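Local coordinates for protein phosphodiesterase (Salpingoeca rosetta, PDB 7D7P) that belongs to the phosphodiesterase family of the HD clan, an all-helical fold, and holds a zinc ion and a magnesium ion, at residues W54-L59 with A112-H117; A47-F52 with C70-Q75; N155-N160 with A290-P295; N283-L288 with P298-N303; F83-K88 with C192-N197. One frame throughout, in Å; residues are numbered along the deposited sequence.

In the fold
Five contacts tie the helical fold together, and none lies inside another. Near the N terminus, 47-52 meets 70-75 (interaction 2) and closes the loop before helix 63-76. Interaction 1 starts from the same loop at 54-59 and crosses it, reaching 112-117 on helix 109-126. These two touch through His117 and Leu51. Interaction 5 runs from 83-88, at the start of helix 87-99, to 192-197; it crosses interactions 1 and 3. Interaction 3 joins helix 155-161 to the end of helix 268-291. It crosses interaction 4, in which 298-303 folds back on 283-288. Interactions 3 and 4 touch through Phe157, on the opposite side of the chain's centre from interaction 2.

Interaction 1. Residues W54-L59 with A112-H117; sequences WDFDAL and AVMVLH
The loop leading to helix 63-76 lies on helix 109-126, and Phe56 of the loop stacks on His117 of the helix. The contact is buried. The same helix carries His111, a zinc ligand, nearly two turns before His117. The two rings meet face to face, with centroids 4.2 Å apart and planes at 29°. Phe56 CB also comes to the imidazole, 3.4 Å from His117 CE1. With CG anti to the backbone N (chi1 171°), the phenyl ring reaches down to the helix. There its edge meets a methyl group, Phe56 CZ lying 4.1 Å from Val113 CG1.

Met114 reaches the loop beyond the stack. A bend at chi2 turns SD toward the loop, and one at chi3 sends CE toward Asp57 OD1. The Met-aromatic contact is oblique, with SD 4.7 Å from the centroid of the Phe56 ring. The backbone of Ala58 gives Met114 SD a weak hydrogen bond, N to SD 3.4 Å at 154°. The methyl of Ala58 rests on the same side chain, CB to Met114 CG 3.8 Å.

Asp57 shapes the loop here. Its OD1 accepts from Leu59 N at 3.3 Å, an Asx turn, and also bonds Trp274 NE1 on helix 268-291. Lys266 NZ hydrogen-bonds the carbonyl oxygen of Phe56.

Phe56 lies on a face of the imidazole, and His117 NE2 hydrogen-bonds Leu51 O. Together these probably limit its rotation. Across the two segments themselves the grip is mostly apolar and aromatic, with the sulfur as a weak acceptor.

Interaction 2. Residues A47-F52 with C70-Q75; sequences AASSLF and CVRVFQ
A type I beta turn from Ser49 to Phe52 receives the side chain of Arg72 from helix 63-76. The turn overlaps an ST turn, in which Ser49 OG accepts from Leu51 N at 2.9 Å.

Ser50 OG sits at the edge of the guanidinium, in its plane. Arg72 NH2 gives it a hydrogen bond of 3.2 Å at 158°. Arg72 NH1 adds a weak one to the same oxygen, at 3.4 Å. Ser50 places OG between its backbone N and carbonyl carbon (chi1 61°), and there it meets both nitrogens. Leu51 comes over one face of the same group, CB 3.6 Å from Arg72 NH2. The far end of Leu51 goes on to the helix, where CD2 touches Val73 CG2 at 3.8 Å; these two side chains cross at about a right angle.

Glu76, one turn along the helix, forms a salt bridge with Arg72 NH2 and a hydrogen bond with Ser49 OG. It probably helps hold the guanidinium with its edge toward the serines. Leu51 also packs on Tyr120 of helix 109-126. The arrangement is that of an ST turn built into a type I beta turn, with the edge of an arginine guanidinium turned to its serine hydroxyl.

Interaction 3. Residues N155-N160 with A290-P295; sequences NAFHIN and AKMNLP
Met292 and Leu294 both meet the CE1 side of the Phe157 ring, which comes from helix 155-161. Leu294 brings CD1 to the ring, 3.8 Å from Phe157 CE1. Met292 brings its sulfur, SD 3.9 Å from Phe157 CZ. This Met-aromatic contact is oblique, the sulfur lying 73° off the ring normal. Both side chains cross the phenyl group at about a right angle. The other methyl of Leu294, CD2, lies 3.5 Å from the carbonyl oxygen of Asn160.

Asn160 meets the next residue. Its ND2 approaches the ring of Pro295, 3.6 Å from CG. A water joins the same two residues: it accepts from Asn160 ND2 at 2.9 Å and donates to Pro295 O at 2.7 Å. No direct hydrogen bond links the segments.

Met292 and Leu294 stand on either side of Asn293, the positive-phi residue (60°) of a Schellman motif that ends helix 268-291. The chain turns at that point, and Leu294 and Pro295 are set against helix 155-161.

Further out, Phe157 is placed by its own helix and by the last turns of helix 268-291. A chi1 of 172° swings the ring away from the backbone N, toward helix 268-291, where CZ meets Leu288 CD2 at 3.6 Å. The side chain also touches Gln285 and Glu289. At the start of helix 155-161, Asn155 bonds Leu175 N through OD1 and Glu176 through ND2.

Interaction 4. Residues N283-L288 with P298-N303; sequences NNQVEL and PFMRGN
Val286 offers a different methyl to each of Met300 and Arg301. The valine lies on helix 268-291. Its two partners belong to the loop that returns from the end of that helix toward helix 305-330. CG2 of Val286 packs on Met300 CB at 3.5 Å, with the two side chains at a slant. CG1 faces the other way along the loop and lies 3.9 Å from Arg301 NH1. Here the arginine chain passes the valine at about a right angle. Chi1 of 160° puts CG1 anti to the backbone N, and this rotation aims CG1 at the arginine and CG2 at the methionine.

Met300 continues past Val286 to Gln285. Its chain is extended beyond CG, which carries the sulfur to the amide end of the glutamine, SD to Gln285 NE2 3.8 Å. The polar atoms of that amide have other partners: Glu289 takes NE2, and Thr154 N bonds OE1.

Asn283, about one turn before Val286, meets the loop farther on. Its CG lies 3.7 Å from the carbonyl oxygen of Gly302. Asn303 comes across it at about a right angle, CB 3.9 Å from Asn283 CG. The two amide planes are turned 83° apart.

The loop is shaped by a 3-10 turn at Pro298-Met300, where Arg301 N bonds Pro298 O at 3.2 Å. The middle of the contact is apolar, Val286 packing on Met300 CB. The Gln285 amide is bonded elsewhere, and it meets Met300 by van der Waals contact.

Interaction 5. Residues F83-K88 with C192-N197; sequences FNIDEK and CNVVEN
Asn197 and Phe83 join two loops near the start of helix 87-99. Asp86 is the N-cap of that helix, and the other loop makes a type I beta turn from Asn193 to Glu196.

A direct hydrogen bond runs from Asn197 ND2 to Phe83 O, 3.1 Å at 165°. The oxygen lies in the plane of the amide, and the donor is tilted 16° from the carbonyl plane.

Two waters add indirect links. One accepts from Asn197 N, donates to Val194 O and makes a weak bond to Phe83 O. The other accepts from Asp86 N at 3.0 Å and donates to Glu196 OE2 at 2.9 Å.

The apolar part is Ile85 against Val194. Their CG2 methyls meet at 3.5 Å, tighter than usual. Both side chains also pack on Leu90 of helix 87-99.

Charged groups lie at the edge. Asp86 OD1 caps the helix by accepting from Lys88 N at 3.1 Å, and it also forms a salt bridge with Lys88 NZ, its hydrogen bond weak. Glu196 OE1 forms a salt bridge with Lys89. These lysines probably ease the closeness of the two carboxylates: Asp86 OD2 stands 4.9 Å from Glu196 OE2.

Interaction 1. Residues W54-L59 with A112-H117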
# COMPACT_ATOMS: atom_id res chain seq x y z
N TRP A 54 22.20 4.60 13.37
CA TRP A 54 21.37 3.97 12.35
C TRP A 54 21.66 4.47 10.95
O TRP A 54 21.17 3.88 9.98
CB TRP A 54 19.89 4.18 12.69
CG TRP A 54 19.45 3.44 13.92
CD1 TRP A 54 19.51 3.88 15.21
CD2 TRP A 54 18.88 2.12 13.97
NE1 TRP A 54 19.01 2.92 16.06
CE2 TRP A 54 18.62 1.83 15.32
CE3 TRP A 54 18.57 1.16 13.00
CZ2 TRP A 54 18.06 0.62 15.73
CZ3 TRP A 54 18.01 -0.04 13.41
CH2 TRP A 54 17.76 -0.30 14.76
N ASP A 55 22.44 5.54 10.81
CA ASP A 55 22.82 6.08 9.51
C ASP A 55 24.06 5.41 8.92
O ASP A 55 24.55 5.85 7.88
CB ASP A 55 23.06 7.59 9.62
CG ASP A 55 21.78 8.37 9.82
OD1 ASP A 55 20.69 7.75 9.88
OD2 ASP A 55 21.85 9.61 9.92
N PHE A 56 24.56 4.35 9.56
CA PHE A 56 25.78 3.70 9.10
C PHE A 56 25.61 3.14 7.70
O PHE A 56 24.60 2.49 7.40
CB PHE A 56 26.19 2.59 10.08
CG PHE A 56 27.31 1.73 9.58
CD1 PHE A 56 28.62 2.15 9.69
CD2 PHE A 56 27.05 0.49 9.01
CE1 PHE A 56 29.66 1.35 9.23
CE2 PHE A 56 28.08 -0.31 8.55
CZ PHE A 56 29.39 0.12 8.66
N ASP A 57 26.60 3.38 6.85
CA ASP A 57 26.61 2.88 5.48
C ASP A 57 28.03 2.44 5.14
O ASP A 57 28.95 3.25 5.16
CB ASP A 57 26.12 3.95 4.49
CG ASP A 57 25.80 3.37 3.13
OD1 ASP A 57 26.07 2.17 2.91
OD2 ASP A 57 25.26 4.11 2.28
N ALA A 58 28.19 1.15 4.83
CA ALA A 58 29.51 0.60 4.54
C ALA A 58 30.10 1.13 3.24
O ALA A 58 31.31 1.01 3.03
CB ALA A 58 29.44 -0.93 4.48
N LEU A 59 29.28 1.71 2.35
CA LEU A 59 29.81 2.24 1.10
C LEU A 59 30.74 3.42 1.33
O LEU A 59 31.63 3.68 0.52
CB LEU A 59 28.67 2.63 0.17
CG LEU A 59 27.81 1.49 -0.39
CD1 LEU A 59 26.67 2.04 -1.25
CD2 LEU A 59 28.65 0.50 -1.17
N ALA A 112 27.70 -7.61 3.94
CA ALA A 112 27.85 -8.41 5.15
C ALA A 112 28.09 -7.53 6.37
O ALA A 112 27.50 -7.77 7.43
CB ALA A 112 29.00 -9.41 4.98
N VAL A 113 28.94 -6.52 6.24
CA VAL A 113 29.20 -5.62 7.37
C VAL A 113 27.95 -4.82 7.72
O VAL A 113 27.67 -4.57 8.90
CB VAL A 113 30.40 -4.70 7.06
CG1 VAL A 113 30.67 -3.76 8.22
CG2 VAL A 113 31.63 -5.53 6.74
N MET A 114 27.19 -4.42 6.70
CA MET A 114 25.92 -3.73 6.94
C MET A 114 24.96 -4.58 7.76
O MET A 114 24.28 -4.08 8.65
CB MET A 114 25.28 -3.34 5.61
CG MET A 114 25.91 -2.13 4.93
SD MET A 114 25.44 -0.59 5.73
CE MET A 114 23.92 -0.20 4.85
N VAL A 115 24.89 -5.88 7.46
CA VAL A 115 23.98 -6.75 8.19
C VAL A 115 24.52 -7.02 9.59
O VAL A 115 23.75 -7.12 10.56
CB VAL A 115 23.74 -8.05 7.40
CG1 VAL A 115 22.91 -9.04 8.21
CG2 VAL A 115 23.06 -7.73 6.08
N LEU A 116 25.84 -7.13 9.73
CA LEU A 116 26.43 -7.27 11.06
C LEU A 116 26.14 -6.05 11.92
O LEU A 116 25.71 -6.18 13.07
CB LEU A 116 27.94 -7.51 10.95
CG LEU A 116 28.69 -7.35 12.28
CD1 LEU A 116 28.29 -8.46 13.25
CD2 LEU A 116 30.19 -7.33 12.08
N HIS A 117 26.37 -4.85 11.37
CA HIS A 117 26.17 -3.64 12.15
C HIS A 117 24.70 -3.42 12.48
O HIS A 117 24.36 -3.01 13.60
CB HIS A 117 26.73 -2.43 11.40
CG HIS A 117 26.67 -1.16 12.18
ND1 HIS A 117 25.59 -0.30 12.13
CD2 HIS A 117 27.56 -0.59 13.03
CE1 HIS A 117 25.82 0.73 12.92
NE2 HIS A 117 27.00 0.58 13.48

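Interaction 2. Residues A47-F52 with C70-Q75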
# COMPACT_ATOMS: atom_id res chain seq x y z
N ALA A 47 24.40 2.24 23.53
CA ALA A 47 23.82 3.23 22.64
C ALA A 47 24.54 4.57 22.70
O ALA A 47 24.35 5.40 21.81
CB ALA A 47 22.34 3.43 22.96
N ALA A 48 25.36 4.80 23.73
CA ALA A 48 26.10 6.05 23.84
C ALA A 48 27.39 6.05 23.02
O ALA A 48 28.01 7.11 22.88
CB ALA A 48 26.42 6.34 25.31
N SER A 49 27.81 4.90 22.50
CA SER A 49 29.04 4.82 21.73
C SER A 49 28.85 5.41 20.34
O SER A 49 27.76 5.38 19.76
CB SER A 49 29.49 3.36 21.61
OG SER A 49 30.34 3.17 20.49
N SER A 50 29.95 5.95 19.79
CA SER A 50 29.92 6.48 18.43
C SER A 50 29.64 5.39 17.40
O SER A 50 29.29 5.70 16.26
CB SER A 50 31.25 7.16 18.10
OG SER A 50 32.33 6.25 18.19
N LEU A 51 29.79 4.12 17.79
CA LEU A 51 29.42 3.01 16.91
C LEU A 51 27.92 2.89 16.72
O LEU A 51 27.47 2.35 15.71
CB LEU A 51 29.98 1.70 17.49
CG LEU A 51 29.82 0.41 16.67
CD1 LEU A 51 30.70 0.45 15.43
CD2 LEU A 51 30.15 -0.81 17.53
N PHE A 52 27.12 3.40 17.67
CA PHE A 52 25.67 3.26 17.62
C PHE A 52 25.08 4.38 16.77
O PHE A 52 24.82 5.49 17.25
CB PHE A 52 25.08 3.26 19.03
CG PHE A 52 23.73 2.61 19.12
CD1 PHE A 52 22.57 3.35 18.94
CD2 PHE A 52 23.62 1.26 19.39
CE1 PHE A 52 21.33 2.75 19.03
CE2 PHE A 52 22.38 0.65 19.48
CZ PHE A 52 21.24 1.39 19.30
N CYS A 70 33.94 -4.12 12.49
CA CYS A 70 33.66 -5.49 12.89
C CYS A 70 34.29 -5.81 14.24
O CYS A 70 33.65 -6.41 15.11
CB CYS A 70 34.15 -6.47 11.83
SG CYS A 70 33.34 -6.29 10.22
N VAL A 71 35.54 -5.39 14.44
CA VAL A 71 36.22 -5.64 15.71
C VAL A 71 35.55 -4.86 16.83
O VAL A 71 35.39 -5.37 17.95
CB VAL A 71 37.71 -5.28 15.59
CG1 VAL A 71 38.40 -5.38 16.95
CG2 VAL A 71 38.40 -6.19 14.57
N ARG A 72 35.13 -3.62 16.56
CA ARG A 72 34.49 -2.81 17.59
C ARG A 72 33.16 -3.41 18.03
O ARG A 72 32.80 -3.33 19.21
CB ARG A 72 34.29 -1.38 17.09
CG ARG A 72 35.49 -0.48 17.29
CD ARG A 72 35.14 0.98 17.02
NE ARG A 72 34.23 1.54 18.01
CZ ARG A 72 33.74 2.77 17.96
NH1 ARG A 72 34.06 3.58 16.96
NH2 ARG A 72 32.92 3.20 18.91
N VAL A 73 32.41 -3.99 17.09
CA VAL A 73 31.15 -4.64 17.46
C VAL A 73 31.41 -5.78 18.44
O VAL A 73 30.75 -5.90 19.48
CB VAL A 73 30.41 -5.14 16.20
CG1 VAL A 73 29.26 -6.05 16.60
CG2 VAL A 73 29.90 -3.97 15.38
N PHE A 74 32.39 -6.64 18.12
CA PHE A 74 32.75 -7.73 19.01
C PHE A 74 33.27 -7.21 20.35
O PHE A 74 32.95 -7.76 21.41
CB PHE A 74 33.80 -8.63 18.35
CG PHE A 74 33.24 -9.64 17.39
CD1 PHE A 74 32.77 -9.25 16.15
CD2 PHE A 74 33.19 -10.98 17.73
CE1 PHE A 74 32.26 -10.17 15.26
CE2 PHE A 74 32.68 -11.91 16.85
CZ PHE A 74 32.21 -11.51 15.62
N GLN A 75 34.09 -6.16 20.31
CA GLN A 75 34.69 -5.65 21.54
C GLN A 75 33.65 -4.99 22.44
O GLN A 75 33.58 -5.28 23.64
CB GLN A 75 35.82 -4.67 21.21

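Interaction 3. Residues N155-N160 with A290-P295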
# COMPACT_ATOMS: atom_id res chain seq x y z
N ASN A 155 18.13 -17.93 -6.04
CA ASN A 155 17.86 -19.36 -5.90
C ASN A 155 17.13 -19.91 -7.12
O ASN A 155 17.35 -21.05 -7.53
CB ASN A 155 17.05 -19.63 -4.64
CG ASN A 155 17.92 -19.76 -3.40
OD1 ASN A 155 19.07 -20.20 -3.48
ND2 ASN A 155 17.37 -19.41 -2.25
N ALA A 156 16.23 -19.11 -7.69
CA ALA A 156 15.48 -19.55 -8.87
C ALA A 156 16.41 -19.86 -10.03
O ALA A 156 16.17 -20.80 -10.80
CB ALA A 156 14.45 -18.49 -9.27
N PHE A 157 17.49 -19.09 -10.17
CA PHE A 157 18.46 -19.37 -11.23
C PHE A 157 19.10 -20.74 -11.03
O PHE A 157 19.24 -21.52 -11.99
CB PHE A 157 19.54 -18.29 -11.27
CG PHE A 157 20.67 -18.62 -12.21
CD1 PHE A 157 20.59 -18.30 -13.55
CD2 PHE A 157 21.81 -19.27 -11.75
CE1 PHE A 157 21.62 -18.62 -14.41
CE2 PHE A 157 22.84 -19.59 -12.60
CZ PHE A 157 22.75 -19.26 -13.94
N HIS A 158 19.51 -21.05 -9.80
CA HIS A 158 20.15 -22.34 -9.54
C HIS A 158 19.19 -23.49 -9.82
O HIS A 158 19.58 -24.49 -10.44
CB HIS A 158 20.65 -22.39 -8.10
CG HIS A 158 21.91 -21.61 -7.88
ND1 HIS A 158 23.16 -22.12 -8.18
CD2 HIS A 158 22.12 -20.36 -7.41
CE1 HIS A 158 24.08 -21.22 -7.90
NE2 HIS A 158 23.47 -20.14 -7.43
N ILE A 159 17.94 -23.37 -9.37
CA ILE A 159 16.97 -24.44 -9.58
C ILE A 159 16.65 -24.59 -11.06
O ILE A 159 16.62 -25.71 -11.59
CB ILE A 159 15.71 -24.17 -8.74
CG1 ILE A 159 16.05 -24.15 -7.25
CG2 ILE A 159 14.64 -25.22 -9.03
CD1 ILE A 159 14.90 -23.75 -6.36
N ASN A 160 16.43 -23.47 -11.76
CA ASN A 160 16.06 -23.55 -13.18
C ASN A 160 17.23 -24.04 -14.03
O ASN A 160 17.03 -24.78 -14.99
CB ASN A 160 15.58 -22.18 -13.67
CG ASN A 160 14.21 -21.81 -13.12
OD1 ASN A 160 13.50 -22.65 -12.58
ND2 ASN A 160 13.85 -20.54 -13.26
N ALA A 290 19.01 -15.44 -20.40
CA ALA A 290 18.70 -15.47 -21.83
C ALA A 290 19.77 -16.23 -22.61
O ALA A 290 19.45 -16.99 -23.53
CB ALA A 290 18.56 -14.04 -22.36
N LYS A 291 21.04 -16.05 -22.25
CA LYS A 291 22.12 -16.78 -22.90
C LYS A 291 22.06 -18.27 -22.62
O LYS A 291 22.61 -19.06 -23.41
CB LYS A 291 23.48 -16.22 -22.46
N MET A 292 21.43 -18.69 -21.53
CA MET A 292 21.30 -20.09 -21.18
C MET A 292 19.93 -20.66 -21.50
O MET A 292 19.67 -21.83 -21.18
CB MET A 292 21.61 -20.29 -19.69
CG MET A 292 23.07 -20.16 -19.35
SD MET A 292 23.42 -20.46 -17.61
CE MET A 292 25.21 -20.49 -17.63
N ASN A 293 19.05 -19.87 -22.12
CA ASN A 293 17.69 -20.29 -22.48
C ASN A 293 16.89 -20.68 -21.24
O ASN A 293 16.27 -21.75 -21.17
CB ASN A 293 17.72 -21.43 -23.50
CG ASN A 293 16.38 -21.64 -24.18
OD1 ASN A 293 15.55 -20.73 -24.22
ND2 ASN A 293 16.16 -22.84 -24.71
N LEU A 294 16.91 -19.80 -20.24
CA LEU A 294 16.19 -20.00 -19.00
C LEU A 294 15.11 -18.95 -18.84
O LEU A 294 15.26 -17.82 -19.33
CB LEU A 294 17.15 -19.93 -17.79
CG LEU A 294 18.22 -21.01 -17.68
CD1 LEU A 294 19.19 -20.66 -16.56
CD2 LEU A 294 17.59 -22.37 -17.44
N PRO A 295 14.01 -19.27 -18.16
CA PRO A 295 12.98 -18.26 -17.90
C PRO A 295 13.50 -17.16 -16.99
O PRO A 295 14.39 -17.37 -16.16
CB PRO A 295 11.85 -19.05 -17.24
CG PRO A 295 12.55 -20.21 -16.60
CD PRO A 295 13.68 -20.56 -17.53
O HOH W 1 15.81 -18.76 -14.40

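Interaction 4. Residues N283-L288 with P298-N303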
# COMPACT_ATOMS: atom_id res chain seq x y z
N ASN A 283 19.76 -7.31 -13.50
CA ASN A 283 19.94 -7.19 -14.94
C ASN A 283 20.98 -8.17 -15.46
O ASN A 283 20.82 -8.74 -16.55
CB ASN A 283 20.34 -5.75 -15.30
CG ASN A 283 19.28 -4.74 -14.93
OD1 ASN A 283 18.11 -5.08 -14.77
ND2 ASN A 283 19.69 -3.48 -14.78
N ASN A 284 22.06 -8.39 -14.70
CA ASN A 284 23.07 -9.36 -15.10
C ASN A 284 22.51 -10.78 -15.12
O ASN A 284 22.90 -11.59 -15.97
CB ASN A 284 24.28 -9.28 -14.18
CG ASN A 284 25.12 -8.04 -14.42
OD1 ASN A 284 25.09 -7.46 -15.51
ND2 ASN A 284 25.88 -7.63 -13.41
N GLN A 285 21.60 -11.10 -14.20
CA GLN A 285 21.03 -12.45 -14.16
C GLN A 285 20.13 -12.70 -15.36
O GLN A 285 20.21 -13.75 -16.00
CB GLN A 285 20.25 -12.67 -12.86
CG GLN A 285 19.55 -14.02 -12.82
CD GLN A 285 18.85 -14.29 -11.50
OE1 GLN A 285 19.36 -13.96 -10.43
NE2 GLN A 285 17.68 -14.90 -11.58
N VAL A 286 19.26 -11.74 -15.68
CA VAL A 286 18.39 -11.86 -16.85
C VAL A 286 19.22 -12.02 -18.12
O VAL A 286 18.88 -12.80 -19.01
CB VAL A 286 17.45 -10.64 -16.94
CG1 VAL A 286 16.89 -10.47 -18.35
CG2 VAL A 286 16.32 -10.77 -15.94
N GLU A 287 20.34 -11.29 -18.21
CA GLU A 287 21.23 -11.43 -19.35
C GLU A 287 21.85 -12.82 -19.40
O GLU A 287 21.97 -13.42 -20.47
CB GLU A 287 22.30 -10.34 -19.29
CG GLU A 287 23.65 -10.72 -19.88
CD GLU A 287 24.69 -9.63 -19.66
OE1 GLU A 287 24.35 -8.44 -19.79
OE2 GLU A 287 25.85 -9.97 -19.33
N LEU A 288 22.23 -13.36 -18.24
CA LEU A 288 22.77 -14.72 -18.20
C LEU A 288 21.68 -15.76 -18.47
O LEU A 288 21.96 -16.79 -19.09
CB LEU A 288 23.43 -14.99 -16.85
CG LEU A 288 24.06 -16.37 -16.65
CD1 LEU A 288 25.17 -16.61 -17.67
CD2 LEU A 288 24.61 -16.53 -15.23
N PRO A 298 9.82 -10.87 -14.88
CA PRO A 298 9.76 -9.58 -15.58
C PRO A 298 10.26 -8.41 -14.74
O PRO A 298 10.72 -7.41 -15.32
CB PRO A 298 8.28 -9.43 -15.93
CG PRO A 298 7.58 -10.21 -14.86
CD PRO A 298 8.47 -11.38 -14.55
N PHE A 299 10.18 -8.49 -13.41
CA PHE A 299 10.64 -7.39 -12.57
C PHE A 299 12.15 -7.18 -12.66
O PHE A 299 12.63 -6.06 -12.46
CB PHE A 299 10.24 -7.64 -11.11
N MET A 300 12.90 -8.24 -12.97
CA MET A 300 14.35 -8.14 -13.05
C MET A 300 14.84 -7.50 -14.34
O MET A 300 16.04 -7.24 -14.47
CB MET A 300 14.99 -9.52 -12.90
CG MET A 300 14.94 -10.08 -11.49
SD MET A 300 16.06 -11.49 -11.30
CE MET A 300 15.81 -11.88 -9.56
N ARG A 301 13.95 -7.23 -15.30
CA ARG A 301 14.38 -6.70 -16.59
C ARG A 301 14.60 -5.19 -16.55
O ARG A 301 15.44 -4.68 -17.31
CB ARG A 301 13.35 -7.05 -17.67
CG ARG A 301 13.14 -8.55 -17.86
CD ARG A 301 12.15 -8.83 -18.98
NE ARG A 301 11.93 -10.26 -19.18
CZ ARG A 301 12.69 -11.03 -19.96
NH1 ARG A 301 13.72 -10.50 -20.61
NH2 ARG A 301 12.42 -12.32 -20.08
N GLY A 302 13.87 -4.47 -15.70
CA GLY A 302 14.01 -3.03 -15.61
C GLY A 302 15.41 -2.57 -15.28
O GLY A 302 16.02 -3.05 -14.32
N ASN A 303 15.94 -1.64 -16.08
CA ASN A 303 17.33 -1.22 -15.95
C ASN A 303 17.50 0.30 -15.87
O ASN A 303 18.63 0.78 -16.03
CB ASN A 303 18.16 -1.77 -17.12
CG ASN A 303 17.71 -1.23 -18.46
OD1 ASN A 303 16.61 -0.69 -18.59
ND2 ASN A 303 18.55 -1.39 -19.48

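Interaction 5. Residues F83-K88 with C192-N197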
# COMPACT_ATOMS: atom_id res chain seq x y z
N PHE A 83 34.27 -14.86 25.98
CA PHE A 83 34.68 -16.15 25.45
C PHE A 83 36.20 -16.27 25.29
O PHE A 83 36.66 -17.21 24.63
CB PHE A 83 33.97 -16.43 24.13
CG PHE A 83 32.49 -16.59 24.27
CD1 PHE A 83 31.94 -17.77 24.74
CD2 PHE A 83 31.63 -15.54 23.95
CE1 PHE A 83 30.57 -17.92 24.88
CE2 PHE A 83 30.26 -15.68 24.09
CZ PHE A 83 29.73 -16.87 24.56
N ASN A 84 36.97 -15.35 25.88
CA ASN A 84 38.43 -15.37 25.82
C ASN A 84 38.91 -15.53 24.37
O ASN A 84 39.74 -16.38 24.05
CB ASN A 84 39.00 -16.48 26.71
CG ASN A 84 38.60 -16.31 28.17
OD1 ASN A 84 38.45 -15.19 28.66
ND2 ASN A 84 38.44 -17.43 28.87
N ILE A 85 38.37 -14.69 23.50
CA ILE A 85 38.63 -14.80 22.07
C ILE A 85 40.03 -14.31 21.76
O ILE A 85 40.42 -13.20 22.16
CB ILE A 85 37.58 -14.01 21.27
CG1 ILE A 85 36.25 -14.77 21.24
CG2 ILE A 85 38.08 -13.72 19.86
CD1 ILE A 85 35.11 -14.00 20.58
N ASP A 86 40.81 -15.13 21.05
CA ASP A 86 42.11 -14.71 20.54
C ASP A 86 41.90 -13.69 19.43
O ASP A 86 41.39 -14.01 18.36
CB ASP A 86 42.88 -15.93 20.04
CG ASP A 86 44.32 -15.60 19.65
OD1 ASP A 86 44.69 -14.41 19.63
OD2 ASP A 86 45.08 -16.55 19.36
N GLU A 87 42.30 -12.44 19.69
CA GLU A 87 42.06 -11.37 18.73
C GLU A 87 42.85 -11.55 17.44
O GLU A 87 42.47 -10.98 16.41
CB GLU A 87 42.39 -10.02 19.36
CG GLU A 87 41.29 -9.51 20.27
CD GLU A 87 41.71 -8.32 21.10
OE1 GLU A 87 41.79 -7.20 20.55
OE2 GLU A 87 41.96 -8.50 22.32
N LYS A 88 43.93 -12.34 17.46
CA LYS A 88 44.61 -12.68 16.22
C LYS A 88 43.79 -13.66 15.39
O LYS A 88 43.81 -13.60 14.16
CB LYS A 88 46.00 -13.26 16.51
CG LYS A 88 46.90 -12.31 17.28
CD LYS A 88 48.35 -12.77 17.26
CE LYS A 88 48.48 -14.19 17.80
NZ LYS A 88 47.99 -14.31 19.20
N CYS A 192 41.43 -19.80 12.36
CA CYS A 192 40.28 -18.90 12.35
C CYS A 192 39.23 -19.29 13.39
O CYS A 192 38.15 -18.70 13.42
CB CYS A 192 39.65 -18.85 10.96
SG CYS A 192 40.76 -18.27 9.65
N ASN A 193 39.53 -20.27 14.25
CA ASN A 193 38.55 -20.77 15.19
C ASN A 193 38.29 -19.78 16.32
O ASN A 193 38.93 -19.84 17.38
CB ASN A 193 39.00 -22.12 15.77
CG ASN A 193 37.84 -22.92 16.32
OD1 ASN A 193 36.77 -22.38 16.58
ND2 ASN A 193 38.06 -24.22 16.51
N VAL A 194 37.34 -18.87 16.10
CA VAL A 194 36.97 -17.89 17.12
C VAL A 194 36.08 -18.47 18.20
O VAL A 194 35.90 -17.83 19.25
CB VAL A 194 36.28 -16.68 16.45
CG1 VAL A 194 34.79 -16.94 16.27
CG2 VAL A 194 36.52 -15.41 17.24
N VAL A 195 35.54 -19.66 18.00
CA VAL A 195 34.69 -20.32 18.99
C VAL A 195 35.41 -21.49 19.65
O VAL A 195 34.76 -22.39 20.19
CB VAL A 195 33.35 -20.75 18.37
CG1 VAL A 195 32.59 -19.54 17.85
CG2 VAL A 195 33.58 -21.77 17.25
N GLU A 196 36.74 -21.49 19.62
CA GLU A 196 37.51 -22.62 20.14
C GLU A 196 37.30 -22.84 21.64
O GLU A 196 37.50 -23.96 22.11
CB GLU A 196 39.00 -22.41 19.86
CG GLU A 196 39.59 -21.17 20.52
CD GLU A 196 41.03 -20.91 20.13
OE1 GLU A 196 41.66 -21.83 19.56
OE2 GLU A 196 41.52 -19.80 20.39
N ASN A 197 36.91 -21.81 22.39
CA ASN A 197 36.79 -21.93 23.84
C ASN A 197 35.39 -22.30 24.31
O ASN A 197 35.17 -22.41 25.52
CB ASN A 197 37.24 -20.63 24.51
CG ASN A 197 38.72 -20.38 24.36
OD1 ASN A 197 39.52 -21.32 24.31
ND2 ASN A 197 39.10 -19.11 24.26
O HOH W 2 36.57 -18.95 21.81
O HOH W 3 39.67 -17.68 19.92